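Local atomic coordinates of beta-N-acetylhexosaminidase (Bacteroides fragilis, PDB entry 4PYS), a protein that probably hydrolyses beta-linked N-acetylhexosamine residues from the non-reducing ends of glycans and glycoconjugates. Residues A[135-140]-A[150-155]; A[395-400]-A[404-409]; A[414-419]-A[455-460]; A[433-438]-A[448-453]. All coordinates share one frame; numbering follows the deposited sequence.

Contact 1 of 4, residues A[135-140]-A[150-155]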
loop_
_atom_site.group_PDB
_atom_site.type_symbol
_atom_site.label_atom_id
_atom_site.label_comp_id
_atom_site.label_asym_id
_atom_site.label_seq_id
_atom_site.Cartn_x
_atom_site.Cartn_y
_atom_site.Cartn_z
ATOM N N PHE A 135 1.974 -0.485 -0.116
ATOM C CA PHE A 135 2.516 0.800 0.310
ATOM C C PHE A 135 1.345 1.579 0.875
ATOM O O PHE A 135 0.281 1.616 0.261
ATOM C CB PHE A 135 3.086 1.578 -0.874
ATOM C CG PHE A 135 3.463 2.994 -0.531
ATOM C CD1 PHE A 135 4.548 3.243 0.296
ATOM C CD2 PHE A 135 2.731 4.068 -1.023
ATOM C CE1 PHE A 135 4.922 4.547 0.621
ATOM C CE2 PHE A 135 3.095 5.390 -0.695
ATOM C CZ PHE A 135 4.182 5.620 0.132
HETATM N N MSE A 136 1.543 2.181 2.043
HETATM C CA MSE A 136 0.511 3.005 2.673
HETATM C C MSE A 136 0.878 4.479 2.662
HETATM O O MSE A 136 2.011 4.845 2.989
HETATM C CB MSE A 136 0.318 2.590 4.132
HETATM C CG MSE A 136 -0.897 3.281 4.772
HETATM SE SE MSE A 136 -0.685 3.562 6.680
HETATM C CE MSE A 136 0.359 5.191 6.599
ATOM N N LEU A 137 -0.081 5.336 2.308
ATOM C CA LEU A 137 0.131 6.782 2.401
ATOM C C LEU A 137 -0.868 7.358 3.385
ATOM O O LEU A 137 -2.056 7.021 3.338
ATOM C CB LEU A 137 -0.027 7.456 1.031
ATOM C CG LEU A 137 0.212 8.974 1.015
ATOM C CD1 LEU A 137 1.627 9.315 1.451
ATOM C CD2 LEU A 137 -0.070 9.532 -0.367
ATOM N N ASP A 138 -0.371 8.202 4.282
ATOM C CA ASP A 138 -1.186 8.887 5.281
ATOM C C ASP A 138 -1.782 10.132 4.642
ATOM O O ASP A 138 -1.110 11.163 4.525
ATOM C CB ASP A 138 -0.290 9.261 6.469
ATOM C CG ASP A 138 -1.013 10.007 7.580
ATOM O OD1 ASP A 138 -2.234 10.312 7.495
ATOM O OD2 ASP A 138 -0.319 10.305 8.569
ATOM N N SER A 139 -3.036 10.013 4.209
ATOM C CA SER A 139 -3.816 11.135 3.701
ATOM C C SER A 139 -4.778 11.627 4.774
ATOM O O SER A 139 -5.726 12.332 4.470
ATOM C CB SER A 139 -4.626 10.717 2.468
ATOM O OG SER A 139 -3.786 10.305 1.404
ATOM N N GLY A 140 -4.561 11.243 6.027
ATOM C CA GLY A 140 -5.396 11.765 7.101
ATOM C C GLY A 140 -4.802 13.051 7.662
ATOM O O GLY A 140 -5.472 14.089 7.740
ATOM N N LYS A 150 -2.173 9.478 -7.374
ATOM C CA LYS A 150 -1.881 8.661 -8.561
ATOM C C LYS A 150 -0.394 8.359 -8.702
ATOM O O LYS A 150 -0.020 7.249 -9.073
ATOM C CB LYS A 150 -2.389 9.356 -9.833
ATOM C CG LYS A 150 -3.909 9.335 -9.973
ATOM C CD LYS A 150 -4.335 10.066 -11.225
ATOM C CE LYS A 150 -5.839 10.006 -11.408
ATOM N NZ LYS A 150 -6.241 10.756 -12.629
ATOM N N LYS A 151 0.450 9.339 -8.394
ATOM C CA LYS A 151 1.901 9.161 -8.487
ATOM C C LYS A 151 2.384 8.000 -7.629
ATOM O O LYS A 151 3.250 7.224 -8.046
ATOM C CB LYS A 151 2.618 10.448 -8.062
ATOM C CG LYS A 151 4.130 10.277 -7.808
ATOM C CD LYS A 151 4.807 11.622 -7.547
ATOM C CE LYS A 151 6.317 11.446 -7.239
ATOM N NZ LYS A 151 6.986 12.780 -7.030
ATOM N N TYR A 152 1.819 7.862 -6.436
ATOM C CA TYR A 152 2.276 6.791 -5.547
ATOM C C TYR A 152 1.618 5.451 -5.832
ATOM O O TYR A 152 2.206 4.393 -5.570
ATOM C CB TYR A 152 2.181 7.234 -4.076
ATOM C CG TYR A 152 3.160 8.352 -3.871
ATOM C CD1 TYR A 152 4.529 8.108 -3.922
ATOM C CD2 TYR A 152 2.732 9.658 -3.703
ATOM C CE1 TYR A 152 5.447 9.137 -3.785
ATOM C CE2 TYR A 152 3.644 10.691 -3.552
ATOM C CZ TYR A 152 4.990 10.427 -3.596
ATOM O OH TYR A 152 5.881 11.467 -3.465
ATOM N N ILE A 153 0.419 5.482 -6.403
ATOM C CA ILE A 153 -0.176 4.253 -6.928
ATOM C C ILE A 153 0.666 3.762 -8.110
ATOM O O ILE A 153 0.982 2.570 -8.228
ATOM C CB ILE A 153 -1.614 4.516 -7.377
ATOM C CG1 ILE A 153 -2.503 4.697 -6.142
ATOM C CG2 ILE A 153 -2.121 3.377 -8.293
ATOM C CD1 ILE A 153 -3.938 5.149 -6.448
ATOM N N ASP A 154 1.048 4.693 -8.979
ATOM C CA ASP A 154 1.904 4.353 -10.113
ATOM C C ASP A 154 3.241 3.801 -9.620
ATOM O O ASP A 154 3.775 2.837 -10.186
ATOM C CB ASP A 154 2.115 5.599 -10.979
ATOM C CG ASP A 154 2.564 5.275 -12.389
ATOM O OD1 ASP A 154 2.003 4.338 -13.008
ATOM O OD2 ASP A 154 3.483 5.966 -12.881
HETATM N N MSE A 155 3.781 4.395 -8.556
HETATM C CA MSE A 155 5.030 3.892 -7.969
HETATM C C MSE A 155 4.863 2.459 -7.481
HETATM O O MSE A 155 5.722 1.596 -7.716
HETATM C CB MSE A 155 5.471 4.773 -6.798
HETATM C CG MSE A 155 6.683 4.197 -6.081
HETATM SE SE MSE A 155 6.869 4.917 -4.282
HETATM C CE MSE A 155 5.382 3.964 -3.476
#

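Contact 2 of 4, residues A[395-400]-A[404-409]. With FMT (formic acid), chain H.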
loop_
_atom_site.group_PDB
_atom_site.type_symbol
_atom_site.label_atom_id
_atom_site.label_comp_id
_atom_site.label_asym_id
_atom_site.label_seq_id
_atom_site.Cartn_x
_atom_site.Cartn_y
_atom_site.Cartn_z
ATOM N N LEU A 395 16.670 9.558 8.009
ATOM C CA LEU A 395 17.979 8.940 8.245
ATOM C C LEU A 395 18.736 9.607 9.394
ATOM O O LEU A 395 19.651 9.006 9.971
ATOM C CB LEU A 395 18.838 8.962 6.980
ATOM C CG LEU A 395 18.713 7.785 6.016
ATOM C CD1 LEU A 395 17.375 7.807 5.260
ATOM C CD2 LEU A 395 19.897 7.790 5.057
ATOM N N THR A 396 18.371 10.853 9.700
ATOM C CA THR A 396 18.971 11.609 10.805
ATOM C C THR A 396 17.818 12.337 11.494
ATOM O O THR A 396 16.777 12.537 10.878
ATOM C CB THR A 396 20.034 12.617 10.300
ATOM O OG1 THR A 396 19.466 13.450 9.281
ATOM C CG2 THR A 396 21.246 11.887 9.725
ATOM N N PRO A 397 17.985 12.714 12.775
ATOM C CA PRO A 397 16.858 13.268 13.541
ATOM C C PRO A 397 16.196 14.502 12.922
ATOM O O PRO A 397 16.870 15.357 12.342
ATOM C CB PRO A 397 17.498 13.624 14.890
ATOM C CG PRO A 397 18.637 12.660 15.022
ATOM C CD PRO A 397 19.175 12.502 13.623
ATOM N N TRP A 398 14.877 14.583 13.069
ATOM C CA TRP A 398 14.088 15.669 12.511
ATOM C C TRP A 398 12.799 15.793 13.306
ATOM O O TRP A 398 12.003 14.858 13.348
ATOM C CB TRP A 398 13.769 15.398 11.039
ATOM C CG TRP A 398 12.878 16.440 10.440
ATOM C CD1 TRP A 398 13.210 17.731 10.128
ATOM C CD2 TRP A 398 11.503 16.282 10.090
ATOM N NE1 TRP A 398 12.122 18.378 9.593
ATOM C CE2 TRP A 398 11.059 17.511 9.568
ATOM C CE3 TRP A 398 10.601 15.218 10.174
ATOM C CZ2 TRP A 398 9.747 17.703 9.121
ATOM C CZ3 TRP A 398 9.294 15.409 9.728
ATOM C CH2 TRP A 398 8.884 16.641 9.209
ATOM N N LYS A 399 12.609 16.942 13.945
ATOM C CA LYS A 399 11.416 17.202 14.757
ATOM C C LYS A 399 11.132 16.092 15.770
ATOM O O LYS A 399 11.973 15.797 16.616
ATOM C CB LYS A 399 10.202 17.454 13.859
ATOM C CG LYS A 399 10.407 18.634 12.913
ATOM C CD LYS A 399 9.098 19.106 12.320
ATOM C CE LYS A 399 9.309 20.308 11.411
ATOM N NZ LYS A 399 8.025 20.750 10.784
ATOM N N GLY A 400 9.959 15.474 15.673
ATOM C CA GLY A 400 9.565 14.445 16.622
ATOM C C GLY A 400 10.313 13.129 16.476
ATOM O O GLY A 400 10.212 12.257 17.342
ATOM N N ALA A 404 16.288 7.347 17.829
ATOM C CA ALA A 404 15.598 6.061 17.955
ATOM C C ALA A 404 14.631 5.755 16.805
ATOM O O ALA A 404 14.324 4.586 16.541
ATOM C CB ALA A 404 14.878 5.979 19.296
ATOM N N ARG A 405 14.132 6.791 16.135
ATOM C CA ARG A 405 13.251 6.575 14.989
ATOM C C ARG A 405 13.904 7.079 13.709
ATOM O O ARG A 405 13.353 7.913 12.990
ATOM C CB ARG A 405 11.871 7.201 15.208
ATOM C CG ARG A 405 11.100 6.540 16.345
ATOM C CD ARG A 405 9.625 6.926 16.341
ATOM N NE ARG A 405 9.442 8.352 16.578
ATOM C CZ ARG A 405 8.379 9.047 16.181
ATOM N NH1 ARG A 405 8.304 10.346 16.432
ATOM N NH2 ARG A 405 7.399 8.446 15.524
ATOM N N THR A 406 15.099 6.559 13.450
ATOM C CA THR A 406 15.810 6.792 12.202
ATOM C C THR A 406 16.367 5.460 11.736
ATOM O O THR A 406 16.616 4.571 12.560
ATOM C CB THR A 406 16.995 7.780 12.368
ATOM O OG1 THR A 406 17.979 7.238 13.260
ATOM C CG2 THR A 406 16.511 9.130 12.919
ATOM N N PHE A 407 16.566 5.327 10.427
ATOM C CA PHE A 407 17.280 4.177 9.858
ATOM C C PHE A 407 17.673 4.428 8.405
ATOM O O PHE A 407 17.115 5.313 7.752
ATOM C CB PHE A 407 16.472 2.865 9.985
ATOM C CG PHE A 407 15.183 2.834 9.194
ATOM C CD1 PHE A 407 15.167 2.374 7.880
ATOM C CD2 PHE A 407 13.984 3.214 9.779
ATOM C CE1 PHE A 407 13.990 2.321 7.155
ATOM C CE2 PHE A 407 12.795 3.160 9.050
ATOM C CZ PHE A 407 12.798 2.716 7.750
ATOM N N ASP A 408 18.625 3.652 7.889
ATOM C CA ASP A 408 19.037 3.863 6.510
ATOM C C ASP A 408 18.887 2.623 5.634
ATOM O O ASP A 408 18.257 1.636 6.029
ATOM C CB ASP A 408 20.472 4.461 6.451
ATOM C CG ASP A 408 21.560 3.460 6.814
ATOM O OD1 ASP A 408 21.263 2.269 7.047
ATOM O OD2 ASP A 408 22.744 3.871 6.851
ATOM N N LEU A 409 19.457 2.674 4.438
ATOM C CA LEU A 409 19.257 1.603 3.465
ATOM C C LEU A 409 19.876 0.279 3.924
ATOM O O LEU A 409 19.323 -0.802 3.647
ATOM C CB LEU A 409 19.810 2.015 2.094
ATOM C CG LEU A 409 19.435 1.117 0.909
ATOM C CD1 LEU A 409 17.932 1.197 0.603
ATOM C CD2 LEU A 409 20.242 1.517 -0.322
HETATM C C FMT H . 6.218 4.547 15.144
HETATM O O1 FMT H . 6.698 3.689 15.882
HETATM O O2 FMT H . 6.515 5.745 15.207
HETATM O O HOH W 1 11.463 9.497 18.358
#

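Contact 3 of 4, residues A[414-419]-A[455-460]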
loop_
_atom_site.group_PDB
_atom_site.type_symbol
_atom_site.label_atom_id
_atom_site.label_comp_id
_atom_site.label_asym_id
_atom_site.label_seq_id
_atom_site.Cartn_x
_atom_site.Cartn_y
_atom_site.Cartn_z
ATOM N N LEU A 414 19.403 -5.214 5.588
ATOM C CA LEU A 414 20.117 -6.255 6.322
ATOM C C LEU A 414 19.408 -6.716 7.594
ATOM O O LEU A 414 19.687 -7.807 8.076
ATOM C CB LEU A 414 21.516 -5.767 6.718
ATOM C CG LEU A 414 22.478 -5.400 5.596
ATOM C CD1 LEU A 414 23.759 -4.831 6.212
ATOM C CD2 LEU A 414 22.772 -6.622 4.748
ATOM N N ARG A 415 18.519 -5.891 8.156
ATOM C CA ARG A 415 18.047 -6.161 9.520
ATOM C C ARG A 415 16.539 -5.935 9.716
ATOM O O ARG A 415 16.094 -5.641 10.821
ATOM C CB ARG A 415 18.856 -5.328 10.537
ATOM C CG ARG A 415 20.291 -5.849 10.764
ATOM C CD ARG A 415 21.134 -4.929 11.674
ATOM N NE ARG A 415 21.366 -3.617 11.071
ATOM C CZ ARG A 415 22.358 -3.341 10.226
ATOM N NH1 ARG A 415 23.223 -4.283 9.867
ATOM N NH2 ARG A 415 22.488 -2.120 9.732
ATOM N N ASN A 416 15.761 -6.112 8.654
ATOM C CA ASN A 416 14.315 -5.831 8.705
ATOM C C ASN A 416 13.539 -6.989 9.316
ATOM O O ASN A 416 13.480 -8.066 8.729
ATOM C CB ASN A 416 13.814 -5.580 7.282
ATOM C CG ASN A 416 12.392 -5.060 7.234
ATOM O OD1 ASN A 416 11.790 -4.745 8.262
ATOM N ND2 ASN A 416 11.847 -4.962 6.025
ATOM N N PRO A 417 12.918 -6.770 10.488
ATOM C CA PRO A 417 12.123 -7.831 11.117
ATOM C C PRO A 417 10.970 -8.306 10.233
ATOM O O PRO A 417 10.512 -9.443 10.398
ATOM C CB PRO A 417 11.557 -7.141 12.365
ATOM C CG PRO A 417 12.534 -6.054 12.678
ATOM C CD PRO A 417 12.977 -5.554 11.324
ATOM N N SER A 418 10.512 -7.450 9.321
ATOM C CA SER A 418 9.385 -7.797 8.457
ATOM C C SER A 418 9.782 -8.664 7.262
ATOM O O SER A 418 8.921 -9.211 6.578
ATOM C CB SER A 418 8.651 -6.541 7.995
ATOM O OG SER A 418 7.886 -6.005 9.060
ATOM N N TYR A 419 11.080 -8.805 7.023
ATOM C CA TYR A 419 11.564 -9.666 5.944
ATOM C C TYR A 419 11.883 -11.047 6.494
ATOM O O TYR A 419 12.841 -11.224 7.260
ATOM C CB TYR A 419 12.798 -9.040 5.268
ATOM C CG TYR A 419 13.348 -9.893 4.152
ATOM C CD1 TYR A 419 12.503 -10.454 3.197
ATOM C CD2 TYR A 419 14.712 -10.159 4.057
ATOM C CE1 TYR A 419 13.011 -11.259 2.160
ATOM C CE2 TYR A 419 15.221 -10.954 3.029
ATOM C CZ TYR A 419 14.361 -11.492 2.081
ATOM O OH TYR A 419 14.868 -12.280 1.057
ATOM N N LEU A 455 13.000 0.806 -2.271
ATOM C CA LEU A 455 13.471 -0.180 -3.228
ATOM C C LEU A 455 13.903 -1.448 -2.503
ATOM O O LEU A 455 13.784 -2.547 -3.041
ATOM C CB LEU A 455 14.651 0.382 -4.039
ATOM C CG LEU A 455 14.316 1.574 -4.933
ATOM C CD1 LEU A 455 15.579 2.103 -5.602
ATOM C CD2 LEU A 455 13.313 1.155 -5.989
ATOM N N ALA A 456 14.422 -1.294 -1.291
ATOM C CA ALA A 456 14.835 -2.462 -0.516
ATOM C C ALA A 456 13.601 -3.221 -0.057
ATOM O O ALA A 456 13.580 -4.450 -0.057
ATOM C CB ALA A 456 15.682 -2.044 0.668
ATOM N N LEU A 457 12.562 -2.482 0.319
ATOM C CA LEU A 457 11.297 -3.113 0.709
ATOM C C LEU A 457 10.661 -3.833 -0.474
ATOM O O LEU A 457 10.205 -4.972 -0.337
ATOM C CB LEU A 457 10.338 -2.070 1.309
ATOM C CG LEU A 457 10.847 -1.496 2.635
ATOM C CD1 LEU A 457 10.000 -0.310 3.107
ATOM C CD2 LEU A 457 10.909 -2.588 3.704
ATOM N N ALA A 458 10.640 -3.197 -1.641
ATOM C CA ALA A 458 10.094 -3.847 -2.845
ATOM C C ALA A 458 10.866 -5.093 -3.210
ATOM O O ALA A 458 10.290 -6.080 -3.658
ATOM C CB ALA A 458 10.077 -2.879 -4.028
ATOM N N GLU A 459 12.182 -5.054 -3.029
ATOM C CA GLU A 459 13.019 -6.226 -3.319
ATOM C C GLU A 459 12.666 -7.373 -2.367
ATOM O O GLU A 459 12.530 -8.536 -2.773
ATOM C CB GLU A 459 14.495 -5.833 -3.160
ATOM C CG GLU A 459 15.489 -6.924 -3.524
ATOM C CD GLU A 459 15.716 -7.040 -5.018
ATOM O OE1 GLU A 459 15.021 -6.347 -5.785
ATOM O OE2 GLU A 459 16.591 -7.828 -5.433
ATOM N N GLN A 460 12.518 -7.049 -1.089
ATOM C CA GLN A 460 12.175 -8.067 -0.090
ATOM C C GLN A 460 10.790 -8.654 -0.340
ATOM O O GLN A 460 10.563 -9.848 -0.118
ATOM C CB GLN A 460 12.264 -7.438 1.308
ATOM C CG GLN A 460 13.732 -7.237 1.737
ATOM C CD GLN A 460 13.880 -6.422 3.000
ATOM O OE1 GLN A 460 12.934 -5.800 3.473
ATOM N NE2 GLN A 460 15.086 -6.411 3.549
HETATM O O HOH W 2 13.604 -11.306 -1.253
#

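Contact 4 of 4, residues A[433-438]-A[448-453]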
loop_
_atom_site.group_PDB
_atom_site.type_symbol
_atom_site.label_atom_id
_atom_site.label_comp_id
_atom_site.label_asym_id
_atom_site.label_seq_id
_atom_site.Cartn_x
_atom_site.Cartn_y
_atom_site.Cartn_z
ATOM N N SER A 433 4.802 -1.319 3.548
ATOM C CA SER A 433 5.709 -0.193 3.716
ATOM C C SER A 433 4.784 0.990 3.956
ATOM O O SER A 433 3.631 0.973 3.509
ATOM C CB SER A 433 6.516 0.027 2.449
ATOM O OG SER A 433 5.675 0.110 1.310
ATOM N N ALA A 434 5.258 2.007 4.673
ATOM C CA ALA A 434 4.366 3.106 5.021
ATOM C C ALA A 434 5.043 4.456 5.006
ATOM O O ALA A 434 6.236 4.587 5.312
ATOM C CB ALA A 434 3.737 2.873 6.385
ATOM N N LEU A 435 4.255 5.470 4.677
ATOM C CA LEU A 435 4.726 6.841 4.780
ATOM C C LEU A 435 3.699 7.628 5.582
ATOM O O LEU A 435 2.690 8.086 5.032
ATOM C CB LEU A 435 4.906 7.441 3.380
ATOM C CG LEU A 435 5.650 8.787 3.247
ATOM C CD1 LEU A 435 4.879 9.994 3.779
ATOM C CD2 LEU A 435 7.013 8.713 3.925
ATOM N N TRP A 436 3.946 7.770 6.883
ATOM C CA TRP A 436 3.080 8.555 7.755
ATOM C C TRP A 436 3.468 10.016 7.624
ATOM O O TRP A 436 4.644 10.339 7.507
ATOM C CB TRP A 436 3.248 8.117 9.215
ATOM C CG TRP A 436 2.805 6.711 9.436
ATOM C CD1 TRP A 436 3.583 5.587 9.411
ATOM C CD2 TRP A 436 1.466 6.269 9.695
ATOM N NE1 TRP A 436 2.806 4.470 9.644
ATOM C CE2 TRP A 436 1.504 4.863 9.820
ATOM C CE3 TRP A 436 0.241 6.926 9.834
ATOM C CZ2 TRP A 436 0.360 4.104 10.076
ATOM C CZ3 TRP A 436 -0.896 6.169 10.095
ATOM C CH2 TRP A 436 -0.826 4.772 10.209
ATOM N N THR A 437 2.484 10.903 7.648
ATOM C CA THR A 437 2.773 12.321 7.422
ATOM C C THR A 437 2.774 13.184 8.689
ATOM O O THR A 437 2.586 14.406 8.622
ATOM C CB THR A 437 1.879 12.910 6.290
ATOM O OG1 THR A 437 0.491 12.647 6.565
ATOM C CG2 THR A 437 2.240 12.267 4.953
ATOM N N ASP A 438 3.020 12.552 9.840
ATOM C CA ASP A 438 3.209 13.275 11.107
ATOM C C ASP A 438 4.244 14.390 10.957
ATOM O O ASP A 438 5.217 14.246 10.199
ATOM C CB ASP A 438 3.746 12.339 12.204
ATOM C CG ASP A 438 2.899 11.106 12.407
ATOM O OD1 ASP A 438 2.396 10.546 11.406
ATOM O OD2 ASP A 438 2.755 10.684 13.578
ATOM N N ARG A 448 11.918 12.248 -0.738
ATOM C CA ARG A 448 13.243 12.129 -0.116
ATOM C C ARG A 448 13.223 11.159 1.060
ATOM O O ARG A 448 14.268 10.667 1.493
ATOM C CB ARG A 448 13.772 13.496 0.321
ATOM C CG ARG A 448 13.101 14.052 1.560
ATOM C CD ARG A 448 13.478 15.500 1.765
ATOM N NE ARG A 448 12.647 16.401 0.965
ATOM C CZ ARG A 448 12.623 17.719 1.117
ATOM N NH1 ARG A 448 13.399 18.289 2.027
ATOM N NH2 ARG A 448 11.823 18.467 0.367
ATOM N N ARG A 449 12.024 10.858 1.559
ATOM C CA ARG A 449 11.843 9.841 2.594
ATOM C C ARG A 449 11.605 8.460 1.980
ATOM O O ARG A 449 12.126 7.441 2.447
ATOM C CB ARG A 449 10.624 10.212 3.461
ATOM C CG ARG A 449 10.873 11.349 4.438
ATOM C CD ARG A 449 9.557 12.073 4.765
ATOM N NE ARG A 449 9.753 13.013 5.866
ATOM C CZ ARG A 449 10.372 14.181 5.751
ATOM N NH1 ARG A 449 10.845 14.582 4.574
ATOM N NH2 ARG A 449 10.514 14.956 6.817
ATOM N N VAL A 450 10.801 8.425 0.928
ATOM C CA VAL A 450 10.406 7.162 0.317
ATOM C C VAL A 450 11.559 6.482 -0.431
ATOM O O VAL A 450 11.770 5.275 -0.273
ATOM C CB VAL A 450 9.207 7.367 -0.605
ATOM C CG1 VAL A 450 8.901 6.089 -1.386
ATOM C CG2 VAL A 450 7.980 7.788 0.229
ATOM N N PHE A 451 12.301 7.257 -1.227
ATOM C CA PHE A 451 13.425 6.718 -2.020
ATOM C C PHE A 451 14.767 7.087 -1.420
ATOM O O PHE A 451 14.965 8.231 -1.024
ATOM C CB PHE A 451 13.371 7.283 -3.444
ATOM C CG PHE A 451 12.246 6.722 -4.264
ATOM C CD1 PHE A 451 10.996 7.319 -4.243
ATOM C CD2 PHE A 451 12.439 5.581 -5.032
ATOM C CE1 PHE A 451 9.949 6.789 -4.987
ATOM C CE2 PHE A 451 11.400 5.046 -5.779
ATOM C CZ PHE A 451 10.160 5.659 -5.750
ATOM N N PRO A 452 15.739 6.155 -1.439
ATOM C CA PRO A 452 15.697 4.839 -2.081
ATOM C C PRO A 452 15.252 3.699 -1.178
ATOM O O PRO A 452 15.239 2.578 -1.644
ATOM C CB PRO A 452 17.173 4.598 -2.457
ATOM C CG PRO A 452 17.925 5.295 -1.358
ATOM C CD PRO A 452 17.108 6.535 -1.032
ATOM N N ARG A 453 14.909 3.945 0.078
ATOM C CA ARG A 453 14.653 2.808 0.963
ATOM C C ARG A 453 13.475 1.934 0.539
ATOM O O ARG A 453 13.457 0.731 0.810
ATOM C CB ARG A 453 14.527 3.265 2.415
ATOM C CG ARG A 453 15.854 3.788 2.986
ATOM C CD ARG A 453 15.674 4.424 4.368
ATOM N NE ARG A 453 14.695 5.510 4.305
ATOM C CZ ARG A 453 14.146 6.094 5.362
ATOM N NH1 ARG A 453 14.484 5.716 6.590
ATOM N NH2 ARG A 453 13.247 7.060 5.188
#

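Contact 1 of 4, residues A[135-140]-A[150-155]
F135 and M155, a selenomethionine, meet where strand 132-138 packs against helix 146-158. These two elements open a beta-alpha-beta unit that continues into strand 163-170, part of the TIM-type barrel of the family 20 catalytic domain. Strand and helix run antiparallel, with the short axes 9.7 Å apart and 166° between their directions. The methyl CE of M155 sits over the centre of the F135 ring, 3.6 Å from the centroid. This is a CH-pi contact. The M155 selenium lies farther out, 5.1 Å from the centroid of the F135 ring and close to the ring normal, in a Met-aromatic pair. The bend at chi3 (73°) turns the methyl onto the ring. With CG anti to the backbone N (chi1 171°), the F135 ring is carried toward the helix, where its CE2 also reaches Y152 CB at 4.0 Å. L137 follows on the same side of the strand. Its CD2 approaches Y152 CD2 at 4.4 Å, a looser touch. No hydrogen bond crosses between strand and helix, and all four residues are buried. The polar end of Y152 is served from elsewhere: its OH bonds to D447. Around this core, F135 also packs on F164 and L435 of the two flanking strands. At the end of the strand D138 forms an Asx turn, its OD1 accepting from G140 N at 2.9 Å.

Contact 2 of 4, residues A[395-400]-A[404-409]
R405 and G400 make the one direct hydrogen bond between 395-400 and 404-409. R405 NH1 donates to G400 O at 2.8 Å, with an N-H...O angle of 155°. The G400 oxygen lies near the guanidinium plane, but NH1 stands above the carbonyl plane of G400 and is not on a lone pair. A water adds a second link, accepting from R405 NE at 2.9 Å and donating to G400 O. On NH2 the guanidinium holds a formic acid molecule, probably from the crystallisation liquor, through its O2 at 2.9 Å. N386 ND2 also bonds to this molecule. Three partners thus lie round the edge of the guanidinium and help fix its rotation. A bend at chi3 (-64°) swings the guanidinium round so that NH1 meets G400 O.

The two segments are irregular and run nearly antiparallel. They form a folded-back loop of the catalytic domain between helices 386-389 and 409-415. D408 is the N-cap residue of the second helix.

The other contacts are van der Waals. L395 lays CG 3.4 Å from F407 O, and its CD2 meets D408 CB at 3.7 Å, the two side chains crossing at about a right angle. T406 turns its methyl CG2 to the backbone of the opposite segment, 3.7 Å from T396 C and close to P397 N. Its hydroxyl bonds instead to Q403 O. The carboxylate of D408 leads away from the contact, and its OD2 accepts from K496 N.

Contact 3 of 4, residues A[414-419]-A[455-460]
This buried contact, part polar and part stacking, joins the turn after helix 409-415 to helix 453-462. N416 ND2 donates to Q460 OE1 at 2.9 Å, and the bond is nearly straight (165°). The acceptor lies in the N416 amide plane, the donor slightly out of the Q460 carbonyl plane. ND2 also touches L457 CD2 at 3.5 Å. Beside this bond the Q460 side chain lies flat against one face of the Y419 ring, offset toward its rim. Amide and ring planes are 8° apart. Q460 CG makes a CH-pi contact, 3.7 Å from the ring centroid. The chain of Q460 is extended beyond CG (chi2 171°), which carries the amide past the rim, over Y419 CB and CG, to N416. Both ends of that amide are used, because NE2 donates to V412 O. A water bonds to Y419 OH at 2.8 Å and weakly to E459 O; a glycerol, probably from the crystallisation liquor, also binds this OH. N416 OD1 accepts from Y388 N and, at 3.2 Å, from S418 N, which stands above the carbonyl plane and off the lone pairs. This Asx turn sits within the type I beta turn from N416 to Y419.

Contact 4 of 4, residues A[433-438]-A[448-453]
L435 carries CG anti to its backbone N (chi1 -169°), and this sends its CD2 branch to the helix residues R449 and V450. In V450 it is CG1 that stands anti to the N (chi1 173°), while CG2 lies beside the N and meets the leucine. CD2 of L435 is 3.9 Å from V450 CG2. The same methyl lies 3.9 Å from R449 CB, so one branch of the leucine touches two successive residues of the helix. L435 crosses both side chains at about a right angle. L435 CG also reaches V450 CG2.

The contact joins the end of strand 428-435, a strand of the catalytic barrel, to the short helix 447-450. V450 also packs on M155 of helix 146-158. The valine therefore belongs to a wider apolar layer between sheet and helices.

R449 brings only its aliphatic base to L435. From CG to NE its chain is extended, and NH1 donates to W505 O and M445 O, while the side chain makes a cation-pi contact with W398. Its backbone oxygen accepts from R453 NH2 at 3.0 Å, an almost straight bond (163°). This links the helix to R453, at or near the start of helix 453-462, past the cis peptide bond before P452. Across the two segments the chemistry is purely apolar, without a hydrogen bond. The touch between them is small and buried, and the guanidinium of R449 finds its partners, carbonyl oxygens and an aromatic ring, outside the two segments.

Overall arrangement
All four contacts lie in the catalytic domain. Contacts 1 and 4 are buried, apolar and share the barrel sheet. Their strands 132-138 and 428-435 are neighbours, joined by backbone bonds between M136 and both S433 and L435. Contact 3 is also buried but relies on an amide bond and a stacked ring. It meets contact 4 where L457 packs on S433, and its segments enclose contact 4 along the chain. Contact 2 is the most peripheral, its centre about 22 Å from the centre of the chain, with water and a small molecule in its polar part. Still, it reaches inward: F407 forms a cation-pi pair with R453 of contact 4, and L409 touches A456 of contact 3.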